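Local structure of uncharacterized protein VP1736 (3LXQ) at residues Q177-G182 / F241-F246; G181-F186 / I201-N206; I340-D345 / E376-Q381. The protein is of unknown function but belongs to the sulfatase family of the alkaline phosphatase clan, built round a mixed sheet flanked by helices. All blocks are in the same frame, centred on the assembly; numbering follows the deposited sequence.

In the fold
From the N terminus, strand 175-180 is the first element used. Gly-181 and Gly-182, in the loop that follows it, belong to both interaction 1 and interaction 2. Interaction 2 closes the short loop through helix 189-195 and brings 181-186 against 201-206. Interaction 1 closes a longer loop that holds this one and also helix 220-234, and it pairs 177-180 with strand 241-246. Strand 175-180 therefore lies between strands 200-202 and 241-246 of the mixed sheet. Interaction 3 comes later in series, with its centre 24 and 30 Å from those of interactions 1 and 2. It joins strand 341-342 of the same sheet to the first strand of the separate five-stranded antiparallel sheet.

Interaction 1. Residues Q177-G182 / F241-F246; sequences QFIYGG and FFSLVF
Phe-178 and Leu-244 lie side by side on one face of a parallel strand pair, formed by residues 177-180 and 241-246. Phe-178 CD1 packs 3.8 Å from Leu-244 CG. Its neighbour Phe-178 CE1 reaches Phe-246 CB, also at 3.8 Å. CG of Phe-178 stands anti to the backbone N (chi1 171°), which places the ring beside the Leu-244 side chain. The other face carries Ile-179 and Val-245, where Ile-179 CD1 meets Val-245 CG2 at 4.0 Å. Between the faces the middle of the pair is tight. Ile-179 N donates to Leu-244 O at 2.6 Å, and Ile-179 O takes Phe-246 N at 3.0 Å. The C-terminal end is looser. The rings of Tyr-180 and Phe-246 are nearly parallel but slid apart and hardly overlap, with centroids 5.9 Å from each other. Beyond them a water replaces the direct bond: it accepts from Gly-181 N and donates to Phe-246 O. Outside the pair, Phe-193 of helix 189-195 meets the Phe-178 ring edge-to-face. Helix 220-234 covers the opposite face through Phe-231, which touches Gln-177 and Ser-243. Strands 200-202 and 87-93 extend the sheet on either side.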
ATOM      1  N   GLN A 177       8.746   6.134 -12.378  1.00 51.05           N
ATOM      2  CA  GLN A 177       8.847   7.452 -11.763  1.00 50.50           C
ATOM      3  C   GLN A 177       8.127   7.537 -10.435  1.00 47.48           C
ATOM      4  O   GLN A 177       7.270   6.717 -10.125  1.00 46.37           O
ATOM      5  CB  GLN A 177       8.336   8.555 -12.704  1.00 51.79           C
ATOM      6  CG  GLN A 177       6.851   8.462 -13.024  1.00 51.64           C
ATOM      7  CD  GLN A 177       6.306   9.690 -13.729  1.00 53.94           C
ATOM      8  OE1 GLN A 177       7.057  10.497 -14.287  1.00 57.31           O
ATOM      9  NE2 GLN A 177       4.985   9.839 -13.707  1.00 52.26           N
ATOM     10  N   PHE A 178       8.502   8.552  -9.664  1.00 46.69           N
ATOM     11  CA  PHE A 178       7.877   8.884  -8.405  1.00 43.77           C
ATOM     12  C   PHE A 178       7.509  10.353  -8.500  1.00 44.16           C
ATOM     13  O   PHE A 178       8.351  11.171  -8.809  1.00 45.46           O
ATOM     14  CB  PHE A 178       8.884   8.656  -7.280  1.00 43.12           C
ATOM     15  CG  PHE A 178       8.438   9.166  -5.929  1.00 41.24           C
ATOM     16  CD1 PHE A 178       7.224   8.765  -5.365  1.00 38.61           C
ATOM     17  CD2 PHE A 178       9.268  10.012  -5.198  1.00 41.53           C
ATOM     18  CE1 PHE A 178       6.825   9.225  -4.098  1.00 36.08           C
ATOM     19  CE2 PHE A 178       8.886  10.470  -3.935  1.00 40.34           C
ATOM     20  CZ  PHE A 178       7.661  10.071  -3.381  1.00 38.76           C
ATOM     21  N   ILE A 179       6.245  10.682  -8.270  1.00 43.09           N
ATOM     22  CA  ILE A 179       5.838  12.080  -8.230  1.00 43.61           C
ATOM     23  C   ILE A 179       5.442  12.449  -6.803  1.00 41.54           C
ATOM     24  O   ILE A 179       4.578  11.813  -6.212  1.00 39.81           O
ATOM     25  CB  ILE A 179       4.679  12.423  -9.199  1.00 44.57           C
ATOM     26  CG1 ILE A 179       4.975  11.923 -10.625  1.00 47.01           C
ATOM     27  CG2 ILE A 179       4.448  13.942  -9.224  1.00 45.17           C
ATOM     28  CD1 ILE A 179       3.807  12.138 -11.623  1.00 48.40           C
ATOM     29  N   TYR A 180       6.071  13.502  -6.295  1.00 42.04           N
ATOM     30  CA  TYR A 180       5.888  13.996  -4.938  1.00 40.92           C
ATOM     31  C   TYR A 180       5.821  15.531  -4.967  1.00 42.82           C
ATOM     32  O   TYR A 180       6.416  16.160  -5.840  1.00 44.58           O
ATOM     33  CB  TYR A 180       7.083  13.533  -4.107  1.00 39.85           C
ATOM     34  CG  TYR A 180       6.981  13.733  -2.617  1.00 38.15           C
ATOM     35  CD1 TYR A 180       5.855  13.327  -1.915  1.00 35.84           C
ATOM     36  CD2 TYR A 180       8.047  14.286  -1.903  1.00 38.82           C
ATOM     37  CE1 TYR A 180       5.772  13.496  -0.553  1.00 35.66           C
ATOM     38  CE2 TYR A 180       7.979  14.460  -0.531  1.00 37.10           C
ATOM     39  CZ  TYR A 180       6.835  14.064   0.139  1.00 36.41           C
ATOM     40  OH  TYR A 180       6.750  14.226   1.496  1.00 35.04           O
ATOM     41  N   GLY A 181       5.107  16.122  -4.010  1.00 42.50           N
ATOM     42  CA  GLY A 181       4.976  17.569  -3.905  1.00 44.46           C
ATOM     43  C   GLY A 181       6.052  18.303  -3.101  1.00 45.41           C
ATOM     44  O   GLY A 181       6.303  19.490  -3.336  1.00 46.71           O
ATOM     45  N   GLY A 182       6.675  17.597  -2.156  1.00 44.30           N
ATOM     46  CA  GLY A 182       7.698  18.158  -1.278  1.00 44.90           C
ATOM     47  C   GLY A 182       9.107  17.754  -1.661  1.00 45.51           C
ATOM     48  O   GLY A 182       9.409  17.579  -2.843  1.00 46.64           O
ATOM     49  N   PHE A 241       4.526   3.180 -18.718  1.00 52.64           N
ATOM     50  CA  PHE A 241       5.105   3.785 -17.523  1.00 50.40           C
ATOM     51  C   PHE A 241       4.467   3.290 -16.236  1.00 48.14           C
ATOM     52  O   PHE A 241       3.283   2.930 -16.216  1.00 47.11           O
ATOM     53  CB  PHE A 241       5.025   5.311 -17.583  1.00 50.42           C
ATOM     54  CG  PHE A 241       3.623   5.854 -17.707  1.00 49.70           C
ATOM     55  CD1 PHE A 241       2.901   6.221 -16.581  1.00 47.32           C
ATOM     56  CD2 PHE A 241       3.038   6.027 -18.959  1.00 51.11           C
ATOM     57  CE1 PHE A 241       1.613   6.732 -16.695  1.00 46.65           C
ATOM     58  CE2 PHE A 241       1.749   6.544 -19.081  1.00 51.00           C
ATOM     59  CZ  PHE A 241       1.038   6.895 -17.945  1.00 49.00           C
ATOM     60  N   PHE A 242       5.271   3.298 -15.169  1.00 46.62           N
ATOM     61  CA  PHE A 242       4.807   3.028 -13.810  1.00 44.83           C
ATOM     62  C   PHE A 242       5.078   4.262 -12.960  1.00 43.90           C
ATOM     63  O   PHE A 242       6.227   4.684 -12.810  1.00 43.93           O
ATOM     64  CB  PHE A 242       5.506   1.794 -13.208  1.00 44.28           C
ATOM     65  CG  PHE A 242       5.415   1.718 -11.694  1.00 42.37           C
ATOM     66  CD1 PHE A 242       4.176   1.702 -11.053  1.00 39.01           C
ATOM     67  CD2 PHE A 242       6.569   1.653 -10.919  1.00 41.91           C
ATOM     68  CE1 PHE A 242       4.086   1.632  -9.652  1.00 39.18           C
ATOM     69  CE2 PHE A 242       6.495   1.579  -9.523  1.00 41.62           C
ATOM     70  CZ  PHE A 242       5.247   1.576  -8.888  1.00 39.51           C
ATOM     71  N   SER A 243       4.010   4.826 -12.403  1.00 43.42           N
ATOM     72  CA  SER A 243       4.102   6.042 -11.622  1.00 43.04           C
ATOM     73  C   SER A 243       3.559   5.895 -10.202  1.00 41.21           C
ATOM     74  O   SER A 243       2.406   5.514  -9.997  1.00 40.85           O
ATOM     75  CB  SER A 243       3.376   7.170 -12.355  1.00 43.74           C
ATOM     76  OG  SER A 243       3.490   8.397 -11.651  1.00 44.85           O
ATOM     77  N   LEU A 244       4.406   6.216  -9.224  1.00 40.71           N
ATOM     78  CA  LEU A 244       3.981   6.356  -7.830  1.00 38.76           C
ATOM     79  C   LEU A 244       3.827   7.841  -7.505  1.00 38.24           C
ATOM     80  O   LEU A 244       4.784   8.587  -7.590  1.00 39.08           O
ATOM     81  CB  LEU A 244       4.981   5.678  -6.870  1.00 37.98           C
ATOM     82  CG  LEU A 244       4.771   5.923  -5.367  1.00 36.84           C
ATOM     83  CD1 LEU A 244       3.426   5.398  -4.890  1.00 35.27           C
ATOM     84  CD2 LEU A 244       5.893   5.343  -4.533  1.00 35.50           C
ATOM     85  N   VAL A 245       2.613   8.241  -7.128  1.00 37.70           N
ATOM     86  CA  VAL A 245       2.259   9.623  -6.830  1.00 37.49           C
ATOM     87  C   VAL A 245       1.799   9.661  -5.384  1.00 36.38           C
ATOM     88  O   VAL A 245       0.888   8.928  -5.011  1.00 36.00           O
ATOM     89  CB  VAL A 245       1.090  10.110  -7.708  1.00 38.52           C
ATOM     90  CG1 VAL A 245       0.727  11.536  -7.360  1.00 37.52           C
ATOM     91  CG2 VAL A 245       1.400   9.966  -9.220  1.00 39.72           C
ATOM     92  N   PHE A 246       2.417  10.517  -4.572  1.00 36.10           N
ATOM     93  CA  PHE A 246       2.212  10.491  -3.123  1.00 34.64           C
ATOM     94  C   PHE A 246       1.775  11.853  -2.617  1.00 35.03           C
ATOM     95  O   PHE A 246       2.504  12.827  -2.770  1.00 35.72           O
ATOM     96  CB  PHE A 246       3.508  10.025  -2.446  1.00 34.58           C
ATOM     97  CG  PHE A 246       3.390   9.756  -0.953  1.00 33.47           C
ATOM     98  CD1 PHE A 246       2.178   9.391  -0.370  1.00 31.84           C
ATOM     99  CD2 PHE A 246       4.521   9.841  -0.141  1.00 34.99           C
ATOM    100  CE1 PHE A 246       2.082   9.127   1.011  1.00 33.08           C
ATOM    101  CE2 PHE A 246       4.446   9.576   1.247  1.00 34.25           C
ATOM    102  CZ  PHE A 246       3.222   9.215   1.815  1.00 33.86           C
TER
HETATM  103  O   HOH W   1       3.027  15.442  -2.330  1.00 37.09           O

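Interaction 2. Residues G181-F186 / I201-N206; sequences GGEANF and IVEEKN
The turns that follow two neighbouring parallel strands, 175-180 and 200-202, meet at Gly-182 and Glu-204. Glu-204 N donates to Gly-182 O at 3.0 Å. The second bond across the contact uses a side chain. Ala-184 N donates to Glu-203 OE1 at 2.8 Å, almost straight, and reaches it from above the carboxylate plane. In Glu-203, CG lies between the backbone N and the carbonyl carbon (chi1 68°), and the chain then runs extended toward the 181-186 loop. Its CD passes 3.6 Å from the methyl CB of Ala-184. That methyl also packs on Ile-201 CG2 at 3.8 Å. Glu-183 lies alongside Glu-203 with the carboxylate planes nearly perpendicular, and Glu-183 OE2 is 2.6 Å from Glu-203 OE1. Glu-183 OE2 also accepts from Asn-185 N, within the type I turn from Glu-183 to Phe-186. Lys-190 forms a salt bridge with Glu-203 OE2 and probably offsets negative charge at Glu-203. On the other chain segment, Asn-206 OD1 accepts from Glu-203 N at 2.9 Å. Strand 175-180, helix 189-195 and strand 200-202 form a beta-alpha-beta crossover, and this contact joins the loops at the C-terminal ends of its two strands.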
ATOM      1  N   GLY A 181       5.107  16.122  -4.010  1.00 42.50           N
ATOM      2  CA  GLY A 181       4.976  17.569  -3.905  1.00 44.46           C
ATOM      3  C   GLY A 181       6.052  18.303  -3.101  1.00 45.41           C
ATOM      4  O   GLY A 181       6.303  19.490  -3.336  1.00 46.71           O
ATOM      5  N   GLY A 182       6.675  17.597  -2.156  1.00 44.30           N
ATOM      6  CA  GLY A 182       7.698  18.158  -1.278  1.00 44.90           C
ATOM      7  C   GLY A 182       9.107  17.754  -1.661  1.00 45.51           C
ATOM      8  O   GLY A 182       9.409  17.579  -2.843  1.00 46.64           O
ATOM      9  N   GLU A 183       9.974  17.624  -0.667  1.00 45.38           N
ATOM     10  CA  GLU A 183      11.358  17.229  -0.895  1.00 46.91           C
ATOM     11  C   GLU A 183      11.486  15.711  -0.826  1.00 45.53           C
ATOM     12  O   GLU A 183      11.176  15.098   0.200  1.00 43.44           O
ATOM     13  CB  GLU A 183      12.293  17.907   0.123  1.00 47.96           C
ATOM     14  CG  GLU A 183      13.679  17.248   0.302  1.00 50.30           C
ATOM     15  CD  GLU A 183      14.558  17.305  -0.955  1.00 54.80           C
ATOM     16  OE1 GLU A 183      15.268  18.323  -1.152  1.00 55.60           O
ATOM     17  OE2 GLU A 183      14.558  16.310  -1.725  1.00 55.85           O
ATOM     18  N   ALA A 184      11.970  15.122  -1.920  1.00 46.44           N
ATOM     19  CA  ALA A 184      12.025  13.664  -2.069  1.00 45.65           C
ATOM     20  C   ALA A 184      13.064  12.946  -1.192  1.00 45.02           C
ATOM     21  O   ALA A 184      12.969  11.738  -0.996  1.00 44.03           O
ATOM     22  CB  ALA A 184      12.199  13.288  -3.541  1.00 46.93           C
ATOM     23  N   ASN A 185      14.048  13.680  -0.675  1.00 45.80           N
ATOM     24  CA  ASN A 185      15.031  13.117   0.261  1.00 45.42           C
ATOM     25  C   ASN A 185      14.399  12.791   1.610  1.00 43.09           C
ATOM     26  O   ASN A 185      14.959  12.028   2.401  1.00 42.11           O
ATOM     27  CB  ASN A 185      16.200  14.092   0.487  1.00 47.41           C
ATOM     28  CG  ASN A 185      17.289  13.998  -0.595  1.00 50.46           C
ATOM     29  OD1 ASN A 185      18.087  14.922  -0.756  1.00 52.43           O
ATOM     30  ND2 ASN A 185      17.331  12.883  -1.320  1.00 51.06           N
ATOM     31  N   PHE A 186      13.242  13.396   1.866  1.00 42.34           N
ATOM     32  CA  PHE A 186      12.501  13.199   3.108  1.00 41.14           C
ATOM     33  C   PHE A 186      12.176  11.712   3.315  1.00 39.48           C
ATOM     34  O   PHE A 186      11.875  10.997   2.354  1.00 38.82           O
ATOM     35  CB  PHE A 186      11.221  14.045   3.082  1.00 41.38           C
ATOM     36  CG  PHE A 186      10.329  13.840   4.273  1.00 40.85           C
ATOM     37  CD1 PHE A 186      10.696  14.323   5.526  1.00 42.39           C
ATOM     38  CD2 PHE A 186       9.121  13.155   4.142  1.00 40.59           C
ATOM     39  CE1 PHE A 186       9.868  14.123   6.641  1.00 42.33           C
ATOM     40  CE2 PHE A 186       8.289  12.952   5.246  1.00 38.96           C
ATOM     41  CZ  PHE A 186       8.660  13.434   6.491  1.00 39.37           C
ATOM     42  N   ILE A 201      12.701  11.098 -10.832  1.00 58.67           N
ATOM     43  CA  ILE A 201      12.000  11.578  -9.647  1.00 56.12           C
ATOM     44  C   ILE A 201      11.608  13.029  -9.861  1.00 56.63           C
ATOM     45  O   ILE A 201      12.449  13.894 -10.157  1.00 58.81           O
ATOM     46  CB  ILE A 201      12.801  11.391  -8.330  1.00 55.29           C
ATOM     47  CG1 ILE A 201      12.838   9.910  -7.952  1.00 55.47           C
ATOM     48  CG2 ILE A 201      12.158  12.188  -7.189  1.00 53.67           C
ATOM     49  CD1 ILE A 201      13.656   9.590  -6.725  1.00 55.57           C
ATOM     50  N   VAL A 202      10.309  13.263  -9.737  1.00 54.96           N
ATOM     51  CA  VAL A 202       9.713  14.573  -9.874  1.00 55.14           C
ATOM     52  C   VAL A 202       9.393  15.030  -8.458  1.00 53.20           C
ATOM     53  O   VAL A 202       8.661  14.358  -7.735  1.00 51.21           O
ATOM     54  CB  VAL A 202       8.424  14.499 -10.728  1.00 55.49           C
ATOM     55  CG1 VAL A 202       7.810  15.876 -10.937  1.00 55.82           C
ATOM     56  CG2 VAL A 202       8.708  13.823 -12.072  1.00 58.02           C
ATOM     57  N   GLU A 203       9.964  16.160  -8.053  1.00 54.16           N
ATOM     58  CA  GLU A 203       9.736  16.679  -6.710  1.00 52.97           C
ATOM     59  C   GLU A 203       9.552  18.199  -6.712  1.00 53.75           C
ATOM     60  O   GLU A 203       9.423  18.799  -7.782  1.00 54.98           O
ATOM     61  CB  GLU A 203      10.863  16.240  -5.778  1.00 53.59           C
ATOM     62  CG  GLU A 203      12.208  16.868  -6.069  1.00 56.61           C
ATOM     63  CD  GLU A 203      13.282  16.346  -5.156  1.00 58.29           C
ATOM     64  OE1 GLU A 203      13.187  16.594  -3.933  1.00 58.65           O
ATOM     65  OE2 GLU A 203      14.215  15.682  -5.662  1.00 59.72           O
ATOM     66  N   GLU A 204       9.548  18.815  -5.528  1.00 53.22           N
ATOM     67  CA  GLU A 204       9.207  20.233  -5.388  1.00 54.19           C
ATOM     68  C   GLU A 204       9.958  21.161  -6.359  1.00 56.43           C
ATOM     69  O   GLU A 204       9.362  22.067  -6.945  1.00 56.80           O
ATOM     70  CB  GLU A 204       9.397  20.708  -3.935  1.00 55.01           C
ATOM     71  CG  GLU A 204       8.674  22.020  -3.635  1.00 55.80           C
ATOM     72  CD  GLU A 204       8.770  22.463  -2.176  1.00 59.09           C
ATOM     73  OE1 GLU A 204       9.321  21.712  -1.335  1.00 59.79           O
ATOM     74  OE2 GLU A 204       8.279  23.572  -1.873  1.00 59.92           O
ATOM     75  N   LYS A 205      11.253  20.908  -6.537  1.00 58.02           N
ATOM     76  CA  LYS A 205      12.112  21.717  -7.402  1.00 60.75           C
ATOM     77  C   LYS A 205      11.673  21.733  -8.877  1.00 61.54           C
ATOM     78  O   LYS A 205      12.110  22.594  -9.639  1.00 64.01           O
ATOM     79  CB  LYS A 205      13.574  21.264  -7.273  1.00 62.99           C
ATOM     80  CG  LYS A 205      13.850  19.836  -7.734  1.00 62.37           C
ATOM     81  CD  LYS A 205      15.261  19.391  -7.383  1.00 65.42           C
ATOM     82  CE  LYS A 205      15.644  18.146  -8.171  1.00 66.46           C
ATOM     83  NZ  LYS A 205      16.970  17.604  -7.756  1.00 69.78           N
ATOM     84  N   ASN A 206      10.802  20.796  -9.257  1.00 59.21           N
ATOM     85  CA  ASN A 206      10.318  20.649 -10.636  1.00 60.49           C
ATOM     86  C   ASN A 206       8.951  21.305 -10.926  1.00 59.98           C
ATOM     87  O   ASN A 206       8.467  21.231 -12.056  1.00 61.58           O
ATOM     88  CB  ASN A 206      10.253  19.156 -11.036  1.00 59.86           C
ATOM     89  CG  ASN A 206      11.575  18.415 -10.826  1.00 60.40           C
ATOM     90  OD1 ASN A 206      11.681  17.543  -9.960  1.00 56.86           O
ATOM     91  ND2 ASN A 206      12.583  18.754 -11.625  1.00 64.00           N
TER

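Interaction 3. Residues I340-D345 / E376-Q381; sequences IANNID and ERAMMQ
Asp-345 and Arg-377 come from opposite directions and meet in an end-on, two-pronged salt bridge. Arg-377 NH2 donates to Asp-345 OD1 at 2.9 Å, and Arg-377 NH1 donates to Asp-345 OD2 at 3.0 Å. Both oxygens use their syn lone pairs, and the carboxylate and guanidinium planes are only 3° apart. Beside this bridge the amide of Asn-342 grips the backbone of Met-379, a selenomethionine, at two points. Asn-342 OD1 takes Met-379 N at 2.6 Å, in the carbonyl plane and on a lone pair. Asn-342 ND2 gives a more bent bond to Met-379 O at 3.0 Å. Asn-342 OD1 also lies over one face of the Arg-377 guanidinium. At the start of the contact, Ile-340 N donates to Glu-376 OE1 at 3.1 Å, and the stronger partner of that oxygen is Arg-391. Ile-340 CG2 packs on Ala-378 CB at 3.7 Å.

The next shell fixes these groups. Arg-377 bends at chi2 (89°), and this fold brings its guanidinium back to the 340-345 segment. Asn-342 N donates to Asp-345 OD2 at 2.8 Å, from above the carboxylate plane. Arg-365 N donates to Asp-345 OD1, and Tyr-127 O accepts from Asn-342 ND2. Strand 341-342 belongs to the mixed sheet and strand 377-382 is an outermost strand of the antiparallel sheet, so the contact ties the two sheets together. Each Asp-345 oxygen takes two N-H donors in a buried setting. This would favour an ionised carboxylate and hold it coplanar with the Arg-377 guanidinium, at its edge.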
ATOM      1  N   ILE A 340     -10.745  -9.912   3.054  1.00 33.67           N
ATOM      2  CA  ILE A 340      -9.703  -9.306   3.885  1.00 32.32           C
ATOM      3  C   ILE A 340      -8.377  -9.370   3.126  1.00 31.93           C
ATOM      4  O   ILE A 340      -7.980 -10.436   2.645  1.00 31.60           O
ATOM      5  CB  ILE A 340      -9.526  -9.985   5.278  1.00 31.81           C
ATOM      6  CG1 ILE A 340     -10.871 -10.133   5.989  1.00 32.11           C
ATOM      7  CG2 ILE A 340      -8.580  -9.144   6.167  1.00 29.98           C
ATOM      8  CD1 ILE A 340     -10.818 -11.073   7.148  1.00 32.36           C
ATOM      9  N   ALA A 341      -7.709  -8.226   3.029  1.00 31.26           N
ATOM     10  CA  ALA A 341      -6.450  -8.110   2.297  1.00 31.19           C
ATOM     11  C   ALA A 341      -5.542  -7.063   2.932  1.00 30.01           C
ATOM     12  O   ALA A 341      -5.973  -6.307   3.806  1.00 31.02           O
ATOM     13  CB  ALA A 341      -6.730  -7.772   0.832  1.00 31.93           C
ATOM     14  N   ASN A 342      -4.279  -7.053   2.509  1.00 29.27           N
ATOM     15  CA  ASN A 342      -3.276  -6.079   2.922  1.00 27.53           C
ATOM     16  C   ASN A 342      -2.869  -5.277   1.708  1.00 27.48           C
ATOM     17  O   ASN A 342      -3.028  -5.737   0.583  1.00 28.08           O
ATOM     18  CB  ASN A 342      -2.024  -6.778   3.435  1.00 26.57           C
ATOM     19  CG  ASN A 342      -2.015  -6.982   4.940  1.00 28.34           C
ATOM     20  OD1 ASN A 342      -1.602  -8.044   5.413  1.00 28.76           O
ATOM     21  ND2 ASN A 342      -2.402  -5.956   5.699  1.00 27.10           N
ATOM     22  N   ASN A 343      -2.316  -4.095   1.932  1.00 27.20           N
ATOM     23  CA  ASN A 343      -1.705  -3.345   0.836  1.00 27.53           C
ATOM     24  C   ASN A 343      -0.526  -4.061   0.145  1.00 27.30           C
ATOM     25  O   ASN A 343      -0.242  -3.787  -1.016  1.00 27.90           O
ATOM     26  CB  ASN A 343      -1.335  -1.908   1.258  1.00 27.37           C
ATOM     27  CG  ASN A 343      -0.534  -1.833   2.546  1.00 26.48           C
ATOM     28  OD1 ASN A 343      -0.226  -2.842   3.195  1.00 25.94           O
ATOM     29  ND2 ASN A 343      -0.184  -0.604   2.926  1.00 27.42           N
ATOM     30  N   ILE A 344       0.144  -4.984   0.844  1.00 26.54           N
ATOM     31  CA  ILE A 344       1.159  -5.836   0.196  1.00 26.39           C
ATOM     32  C   ILE A 344       0.573  -6.821  -0.851  1.00 27.10           C
ATOM     33  O   ILE A 344       1.327  -7.401  -1.647  1.00 27.67           O
ATOM     34  CB  ILE A 344       2.039  -6.614   1.209  1.00 26.02           C
ATOM     35  CG1 ILE A 344       1.204  -7.610   2.014  1.00 25.35           C
ATOM     36  CG2 ILE A 344       2.807  -5.666   2.144  1.00 25.69           C
ATOM     37  CD1 ILE A 344       2.014  -8.707   2.633  1.00 25.03           C
ATOM     38  N   ASP A 345      -0.749  -6.990  -0.871  1.00 27.67           N
ATOM     39  CA  ASP A 345      -1.417  -7.774  -1.924  1.00 28.60           C
ATOM     40  C   ASP A 345      -1.633  -6.943  -3.184  1.00 29.64           C
ATOM     41  O   ASP A 345      -1.945  -7.477  -4.255  1.00 30.59           O
ATOM     42  CB  ASP A 345      -2.771  -8.327  -1.447  1.00 28.99           C
ATOM     43  CG  ASP A 345      -2.655  -9.172  -0.184  1.00 28.18           C
ATOM     44  OD1 ASP A 345      -1.664  -9.901  -0.055  1.00 27.57           O
ATOM     45  OD2 ASP A 345      -3.560  -9.111   0.678  1.00 28.26           O
ATOM     46  N   GLU A 376      -8.462 -15.488   3.555  1.00 29.38           N
ATOM     47  CA  GLU A 376      -8.534 -14.048   3.785  1.00 28.83           C
ATOM     48  C   GLU A 376      -7.744 -13.717   5.035  1.00 27.84           C
ATOM     49  O   GLU A 376      -7.858 -14.423   6.028  1.00 28.29           O
ATOM     50  CB  GLU A 376      -9.978 -13.598   3.967  1.00 30.45           C
ATOM     51  CG  GLU A 376     -10.814 -13.802   2.722  1.00 30.99           C
ATOM     52  CD  GLU A 376     -12.200 -13.204   2.849  1.00 33.05           C
ATOM     53  OE1 GLU A 376     -12.444 -12.405   3.787  1.00 32.51           O
ATOM     54  OE2 GLU A 376     -13.041 -13.549   1.993  1.00 34.88           O
ATOM     55  N   ARG A 377      -6.941 -12.653   4.975  1.00 26.38           N
ATOM     56  CA  ARG A 377      -6.082 -12.265   6.107  1.00 25.63           C
ATOM     57  C   ARG A 377      -5.515 -10.863   5.956  1.00 25.38           C
ATOM     58  O   ARG A 377      -5.408 -10.329   4.836  1.00 24.64           O
ATOM     59  CB  ARG A 377      -4.935 -13.270   6.336  1.00 25.55           C
ATOM     60  CG  ARG A 377      -3.853 -13.303   5.229  1.00 23.87           C
ATOM     61  CD  ARG A 377      -2.711 -12.287   5.494  1.00 25.43           C
ATOM     62  NE  ARG A 377      -1.789 -12.226   4.352  1.00 24.15           N
ATOM     63  CZ  ARG A 377      -1.945 -11.452   3.277  1.00 23.36           C
ATOM     64  NH1 ARG A 377      -2.984 -10.623   3.177  1.00 21.86           N
ATOM     65  NH2 ARG A 377      -1.035 -11.496   2.294  1.00 21.65           N
ATOM     66  N   ALA A 378      -5.139 -10.292   7.097  1.00 24.94           N
ATOM     67  CA  ALA A 378      -4.408  -9.034   7.153  1.00 25.66           C
ATOM     68  C   ALA A 378      -3.350  -9.115   8.244  1.00 26.36           C
ATOM     69  O   ALA A 378      -3.648  -9.462   9.419  1.00 26.81           O
ATOM     70  CB  ALA A 378      -5.369  -7.853   7.436  1.00 26.03           C
HETATM   71  N   MSE A 379      -2.122  -8.807   7.859  1.00 25.76           N
HETATM   72  CA  MSE A 379      -1.049  -8.619   8.824  1.00 27.11           C
HETATM   73  C   MSE A 379      -0.959  -7.147   9.169  1.00 27.32           C
HETATM   74  O   MSE A 379      -0.986  -6.305   8.288  1.00 26.56           O
HETATM   75  CB  MSE A 379       0.295  -9.066   8.237  1.00 26.71           C
HETATM   76  CG  MSE A 379       0.241 -10.383   7.498  1.00 27.93           C
HETATM   77 SE   MSE A 379       2.095 -10.824   7.067  1.00 36.00          SE
HETATM   78  CE  MSE A 379       1.784 -11.782   5.356  1.00 32.41           C
HETATM   79  N   MSE A 380      -0.826  -6.835  10.449  1.00 28.71           N
HETATM   80  CA  MSE A 380      -0.588  -5.449  10.826  1.00 30.23           C
HETATM   81  C   MSE A 380       0.371  -5.271  12.001  1.00 30.71           C
HETATM   82  O   MSE A 380       0.340  -6.024  12.986  1.00 31.31           O
HETATM   83  CB  MSE A 380      -1.894  -4.641  10.931  1.00 31.39           C
HETATM   84  CG  MSE A 380      -2.930  -5.186  11.848  1.00 36.04           C
HETATM   85 SE   MSE A 380      -4.781  -4.970  11.206  1.00 42.10          SE
HETATM   86  CE  MSE A 380      -5.222  -6.841  11.491  1.00 40.04           C
ATOM     87  N   GLN A 381       1.274  -4.306  11.838  1.00 30.36           N
ATOM     88  CA  GLN A 381       2.309  -4.025  12.821  1.00 31.02           C
ATOM     89  C   GLN A 381       2.040  -2.682  13.443  1.00 31.64           C
ATOM     90  O   GLN A 381       2.042  -1.665  12.748  1.00 31.23           O
ATOM     91  CB  GLN A 381       3.685  -3.998  12.162  1.00 30.98           C
ATOM     92  CG  GLN A 381       4.846  -3.948  13.138  1.00 32.22           C
ATOM     93  CD  GLN A 381       5.281  -5.334  13.605  1.00 33.74           C
ATOM     94  OE1 GLN A 381       5.352  -6.270  12.807  1.00 32.31           O
ATOM     95  NE2 GLN A 381       5.594  -5.463  14.901  1.00 33.72           N
TER